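Long-range contact in transcription factor tau 138 kDa subunit (Saccharomyces cerevisiae, PDB 5AIM), which is a DNA-binding subunit of yeast TFIIIC that helps recognise boxB promoter sites in tRNA genes for RNA polymerase III transcription: residues 10-22 against 53-67. Numbering follows the deposited sequence. Where two conformers were deposited one is given.
Sequences RSLQRQRAILKVM and TVRGDVDLMVESEKL
Ile18 and Asp57 each drop as a knob into a hole of the facing helix, a compact example of reciprocal packing in the helical part of a winged-helix fold, here the central extended winged-helix domain. The axes of 10-22 and 53-63 cross at -74° with 9.2 Å between them. Ile18 enters among Val54, Asp57, Val58 and Met61. With CG1 anti to its carbonyl carbon (chi1 -70°), its CD1 reaches Val58 CG2 at 3.7 Å, while the CG2 branch lies 3.6 Å from Met61 SD. The Met61 side chain slides past those of Gln15 and Ile18 in the opposite direction, its CG 3.4 Å from Gln15 OE1 and its bent end tucking CE against Leu19 CB. Gln15 NE2 gives a weak bond to Ser11 OG, and a water links OE1 to Lys66 NZ. Beyond the Schellman turn at Glu65, Leu67 CD1 closes over the CG2 branch of Ile18.

Asp57, one turn before Met61, occupies the hole lined by Ser11, Arg14, Gln15 and Ile18 and divides its carboxylate between two donor residues. OD1 accepts from Ser11 OG at 2.6 Å, on the syn side but 33° out of plane. OD2 takes Arg14 NE at 2.6 Å in a salt bridge, nearly end-on to the C-O bond; NH2 adds a weak second bond. Thr53 CG2 sits over one guanidinium face, 3.2 Å from Arg14 CZ. A leucine in place of Arg14 would probably leave the buried Asp57 charge without its counterion and uncover the Thr53 methyl. The chemistry implies a buried carboxylate whose charge is probably offset by Arg14, with Ser11 also donating from the same helix, beside an apolar core.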
loop_
_atom_site.group_PDB
_atom_site.type_symbol
_atom_site.label_atom_id
_atom_site.label_comp_id
_atom_site.label_asym_id
_atom_site.label_seq_id
_atom_site.Cartn_x
_atom_site.Cartn_y
_atom_site.Cartn_z
ATOM N N ARG A 10 6.056 5.547 -14.964
ATOM C CA ARG A 10 4.728 5.188 -14.463
ATOM C C ARG A 10 4.812 4.393 -13.152
ATOM O O ARG A 10 4.012 4.606 -12.213
ATOM C CB ARG A 10 3.933 4.408 -15.515
ATOM C CG ARG A 10 3.477 5.255 -16.693
ATOM C CD ARG A 10 2.398 4.553 -17.503
ATOM N NE ARG A 10 2.834 3.253 -18.006
ATOM C CZ ARG A 10 3.462 3.057 -19.162
ATOM N NH1 ARG A 10 3.746 4.078 -19.961
ATOM N NH2 ARG A 10 3.811 1.829 -19.516
ATOM N N SER A 11 5.765 3.467 -13.070
ATOM C CA SER A 11 5.980 2.760 -11.799
ATOM C C SER A 11 6.278 3.734 -10.648
ATOM O O SER A 11 5.714 3.628 -9.545
ATOM C CB SER A 11 7.124 1.749 -11.921
ATOM O OG SER A 11 7.553 1.290 -10.648
ATOM N N LEU A 12 7.177 4.685 -10.893
ATOM C CA LEU A 12 7.451 5.697 -9.863
ATOM C C LEU A 12 6.222 6.540 -9.495
ATOM O O LEU A 12 6.005 6.866 -8.311
ATOM C CB LEU A 12 8.589 6.616 -10.296
ATOM C CG LEU A 12 9.943 5.928 -10.467
ATOM C CD1 LEU A 12 10.957 6.918 -11.013
ATOM C CD2 LEU A 12 10.436 5.330 -9.155
ATOM N N GLN A 13 5.431 6.914 -10.498
ATOM C CA GLN A 13 4.188 7.640 -10.235
ATOM C C GLN A 13 3.261 6.834 -9.313
ATOM O O GLN A 13 2.687 7.364 -8.333
ATOM C CB GLN A 13 3.482 7.971 -11.555
ATOM C CG GLN A 13 2.232 8.831 -11.386
ATOM C CD GLN A 13 1.478 9.034 -12.686
ATOM O OE1 GLN A 13 1.663 8.289 -13.647
ATOM N NE2 GLN A 13 0.618 10.046 -12.718
ATOM N N ARG A 14 3.114 5.548 -9.622
ATOM C CA ARG A 14 2.285 4.686 -8.778
ATOM C C ARG A 14 2.835 4.559 -7.350
ATOM O O ARG A 14 2.066 4.579 -6.370
ATOM C CB ARG A 14 2.085 3.308 -9.420
ATOM C CG ARG A 14 1.224 3.364 -10.673
ATOM C CD ARG A 14 0.913 1.986 -11.232
ATOM N NE ARG A 14 2.118 1.241 -11.605
ATOM C CZ ARG A 14 2.613 1.137 -12.834
ATOM N NH1 ARG A 14 2.039 1.745 -13.868
ATOM N NH2 ARG A 14 3.712 0.415 -13.026
ATOM N N GLN A 15 4.154 4.435 -7.214
ATOM C CA GLN A 15 4.757 4.461 -5.878
ATOM C C GLN A 15 4.490 5.773 -5.112
ATOM O O GLN A 15 4.168 5.756 -3.907
ATOM C CB GLN A 15 6.257 4.150 -5.960
ATOM C CG GLN A 15 6.559 2.731 -6.421
ATOM C CD GLN A 15 8.030 2.442 -6.433
ATOM O OE1 GLN A 15 8.677 2.460 -5.395
ATOM N NE2 GLN A 15 8.575 2.169 -7.615
ATOM N N ARG A 16 4.612 6.911 -5.790
ATOM C CA ARG A 16 4.262 8.174 -5.139
ATOM C C ARG A 16 2.810 8.175 -4.672
ATOM O O ARG A 16 2.498 8.680 -3.571
ATOM C CB ARG A 16 4.509 9.367 -6.066
ATOM C CG ARG A 16 5.981 9.667 -6.338
ATOM C CD ARG A 16 6.159 11.064 -6.939
ATOM N NE ARG A 16 5.316 11.290 -8.115
ATOM C CZ ARG A 16 5.622 10.934 -9.361
ATOM N NH1 ARG A 16 6.767 10.317 -9.640
ATOM N NH2 ARG A 16 4.764 11.194 -10.340
ATOM N N ALA A 17 1.921 7.652 -5.520
ATOM C CA ALA A 17 0.498 7.573 -5.158
ATOM C C ALA A 17 0.276 6.691 -3.930
ATOM O O ALA A 17 -0.449 7.063 -2.999
ATOM C CB ALA A 17 -0.322 7.057 -6.324
ATOM N N ILE A 18 0.879 5.509 -3.933
ATOM C CA ILE A 18 0.767 4.605 -2.787
ATOM C C ILE A 18 1.232 5.309 -1.514
ATOM O O ILE A 18 0.565 5.253 -0.471
ATOM C CB ILE A 18 1.597 3.331 -3.027
ATOM C CG1 ILE A 18 0.945 2.493 -4.126
ATOM C CG2 ILE A 18 1.720 2.493 -1.765
ATOM C CD1 ILE A 18 1.884 1.482 -4.761
ATOM N N LEU A 19 2.372 5.981 -1.598
ATOM C CA LEU A 19 2.885 6.705 -0.440
ATOM C C LEU A 19 1.935 7.812 0.059
ATOM O O LEU A 19 1.658 7.927 1.276
ATOM C CB LEU A 19 4.253 7.292 -0.781
ATOM C CG LEU A 19 5.082 7.824 0.378
ATOM C CD1 LEU A 19 5.461 6.706 1.326
ATOM C CD2 LEU A 19 6.330 8.495 -0.154
ATOM N N LYS A 20 1.448 8.637 -0.868
ATOM C CA LYS A 20 0.525 9.716 -0.488
ATOM C C LYS A 20 -0.776 9.178 0.126
ATOM O O LYS A 20 -1.280 9.704 1.134
ATOM C CB LYS A 20 0.219 10.628 -1.686
ATOM C CG LYS A 20 -0.836 11.708 -1.434
ATOM C CD LYS A 20 -0.460 12.661 -0.312
ATOM C CE LYS A 20 0.523 13.717 -0.777
ATOM N NZ LYS A 20 1.005 14.534 0.371
ATOM N N VAL A 21 -1.315 8.127 -0.484
ATOM C CA VAL A 21 -2.526 7.504 0.039
ATOM C C VAL A 21 -2.266 6.930 1.429
ATOM O O VAL A 21 -3.076 7.124 2.337
ATOM C CB VAL A 21 -3.058 6.430 -0.923
ATOM C CG1 VAL A 21 -4.136 5.587 -0.275
ATOM C CG2 VAL A 21 -3.583 7.088 -2.185
ATOM N N MET A 22 -1.136 6.250 1.600
ATOM C CA MET A 22 -0.817 5.711 2.916
ATOM C C MET A 22 -0.734 6.808 3.964
ATOM O O MET A 22 -1.263 6.642 5.072
ATOM C CB MET A 22 0.474 4.895 2.880
ATOM C CG MET A 22 0.298 3.528 2.233
ATOM S SD MET A 22 -0.786 2.417 3.163
ATOM C CE MET A 22 0.198 2.141 4.639
ATOM N N THR A 53 -0.739 -4.542 -11.446
ATOM C CA THR A 53 0.202 -3.461 -11.701
ATOM C C THR A 53 0.509 -2.677 -10.420
ATOM O O THR A 53 1.671 -2.459 -10.090
ATOM C CB THR A 53 -0.323 -2.521 -12.811
ATOM O OG1 THR A 53 -0.505 -3.266 -14.025
ATOM C CG2 THR A 53 0.654 -1.386 -13.074
ATOM N N VAL A 54 -0.521 -2.267 -9.685
ATOM C CA VAL A 54 -0.298 -1.541 -8.435
ATOM C C VAL A 54 0.349 -2.438 -7.365
ATOM O O VAL A 54 1.243 -1.999 -6.621
ATOM C CB VAL A 54 -1.605 -0.917 -7.909
ATOM C CG1 VAL A 54 -1.403 -0.279 -6.534
ATOM C CG2 VAL A 54 -2.109 0.122 -8.897
ATOM N N ARG A 55 -0.085 -3.694 -7.297
ATOM C CA ARG A 55 0.505 -4.638 -6.356
ATOM C C ARG A 55 2.013 -4.760 -6.583
ATOM O O ARG A 55 2.791 -4.792 -5.624
ATOM C CB ARG A 55 -0.163 -6.015 -6.456
ATOM C CG ARG A 55 0.515 -7.101 -5.615
ATOM C CD ARG A 55 0.608 -6.727 -4.133
ATOM N NE ARG A 55 1.549 -7.573 -3.399
ATOM C CZ ARG A 55 1.214 -8.595 -2.614
ATOM N NH1 ARG A 55 -0.057 -8.932 -2.432
ATOM N NH2 ARG A 55 2.165 -9.286 -2.000
ATOM N N GLY A 56 2.425 -4.832 -7.848
ATOM C CA GLY A 56 3.852 -4.842 -8.154
ATOM C C GLY A 56 4.637 -3.716 -7.483
ATOM O O GLY A 56 5.739 -3.918 -6.926
ATOM N N ASP A 57 4.069 -2.519 -7.527
ATOM C CA ASP A 57 4.734 -1.358 -6.954
ATOM C C ASP A 57 4.653 -1.337 -5.428
ATOM O O ASP A 57 5.618 -0.926 -4.752
ATOM C CB ASP A 57 4.193 -0.084 -7.591
ATOM C CG ASP A 57 4.721 0.102 -9.002
ATOM O OD1 ASP A 57 5.943 -0.089 -9.194
ATOM O OD2 ASP A 57 3.931 0.390 -9.925
ATOM N N VAL A 58 3.542 -1.827 -4.876
ATOM C CA VAL A 58 3.520 -2.082 -3.440
ATOM C C VAL A 58 4.693 -2.999 -3.053
ATOM O O VAL A 58 5.427 -2.734 -2.085
ATOM C CB VAL A 58 2.194 -2.713 -2.996
ATOM C CG1 VAL A 58 2.281 -3.206 -1.545
ATOM C CG2 VAL A 58 1.069 -1.708 -3.156
ATOM N N ASP A 59 4.883 -4.070 -3.822
ATOM C CA ASP A 59 5.959 -5.014 -3.533
ATOM C C ASP A 59 7.329 -4.336 -3.623
ATOM O O ASP A 59 8.197 -4.533 -2.749
ATOM C CB ASP A 59 5.909 -6.211 -4.485
ATOM C CG ASP A 59 4.768 -7.158 -4.178
ATOM O OD1 ASP A 59 4.193 -7.068 -3.073
ATOM O OD2 ASP A 59 4.451 -8.002 -5.044
ATOM N N LEU A 60 7.532 -3.544 -4.677
ATOM C CA LEU A 60 8.782 -2.791 -4.774
ATOM C C LEU A 60 9.002 -1.938 -3.530
ATOM O O LEU A 60 10.114 -1.873 -2.996
ATOM C CB LEU A 60 8.818 -1.907 -6.017
ATOM C CG LEU A 60 8.936 -2.605 -7.367
ATOM C CD1 LEU A 60 9.043 -1.568 -8.469
ATOM C CD2 LEU A 60 10.127 -3.541 -7.396
ATOM N N MET A 61 7.940 -1.294 -3.057
ATOM C CA MET A 61 8.054 -0.474 -1.848
ATOM C C MET A 61 8.320 -1.268 -0.567
ATOM O O MET A 61 9.078 -0.826 0.298
ATOM C CB MET A 61 6.815 0.392 -1.691
ATOM C CG MET A 61 6.705 1.391 -2.810
ATOM S SD MET A 61 5.162 2.287 -2.788
ATOM C CE MET A 61 5.465 3.446 -1.456
ATOM N N VAL A 62 7.703 -2.435 -0.430
ATOM C CA VAL A 62 8.000 -3.264 0.732
ATOM C C VAL A 62 9.452 -3.733 0.696
ATOM O O VAL A 62 10.150 -3.694 1.714
ATOM C CB VAL A 62 7.055 -4.477 0.839
ATOM C CG1 VAL A 62 7.530 -5.448 1.926
ATOM C CG2 VAL A 62 5.636 -4.008 1.117
ATOM N N GLU A 63 9.914 -4.175 -0.469
ATOM C CA GLU A 63 11.268 -4.714 -0.550
ATOM C C GLU A 63 12.343 -3.652 -0.303
ATOM O O GLU A 63 13.405 -3.965 0.242
ATOM C CB GLU A 63 11.493 -5.434 -1.882
ATOM C CG GLU A 63 10.751 -6.765 -1.988
ATOM C CD GLU A 63 11.093 -7.723 -0.858
ATOM O OE1 GLU A 63 12.296 -7.905 -0.570
ATOM O OE2 GLU A 63 10.157 -8.283 -0.248
ATOM N N SER A 64 12.067 -2.406 -0.684
ATOM C CA SER A 64 13.020 -1.319 -0.464
ATOM C C SER A 64 12.819 -0.641 0.893
ATOM O O SER A 64 13.506 0.329 1.217
ATOM C CB SER A 64 12.943 -0.289 -1.590
ATOM O OG SER A 64 11.691 0.364 -1.616
ATOM N N GLU A 65 11.868 -1.160 1.668
ATOM C CA GLU A 65 11.621 -0.728 3.047
ATOM C C GLU A 65 10.970 0.655 3.155
ATOM O O GLU A 65 11.012 1.290 4.211
ATOM C CB GLU A 65 12.904 -0.809 3.886
ATOM C CG GLU A 65 13.557 -2.187 3.844
ATOM C CD GLU A 65 14.754 -2.314 4.768
ATOM O OE1 GLU A 65 15.057 -1.351 5.505
ATOM O OE2 GLU A 65 15.394 -3.385 4.757
ATOM N N LYS A 66 10.349 1.107 2.070
ATOM C CA LYS A 66 9.526 2.314 2.108
ATOM C C LYS A 66 8.223 2.020 2.837
ATOM O O LYS A 66 7.590 2.919 3.395
ATOM C CB LYS A 66 9.238 2.804 0.693
ATOM C CG LYS A 66 10.485 3.272 -0.036
ATOM C CD LYS A 66 10.151 3.746 -1.435
ATOM C CE LYS A 66 11.308 4.493 -2.075
ATOM N NZ LYS A 66 12.473 3.614 -2.374
ATOM N N LEU A 67 7.828 0.749 2.814
ATOM C CA LEU A 67 6.674 0.270 3.566
ATOM C C LEU A 67 7.072 -0.931 4.387
ATOM O O LEU A 67 7.883 -1.738 3.953
ATOM C CB LEU A 67 5.556 -0.166 2.626
ATOM C CG LEU A 67 4.904 0.897 1.750
ATOM C CD1 LEU A 67 3.911 0.226 0.812
ATOM C CD2 LEU A 67 4.224 1.958 2.602
HETATM O O HOH W 1 11.453 2.299 -4.791
#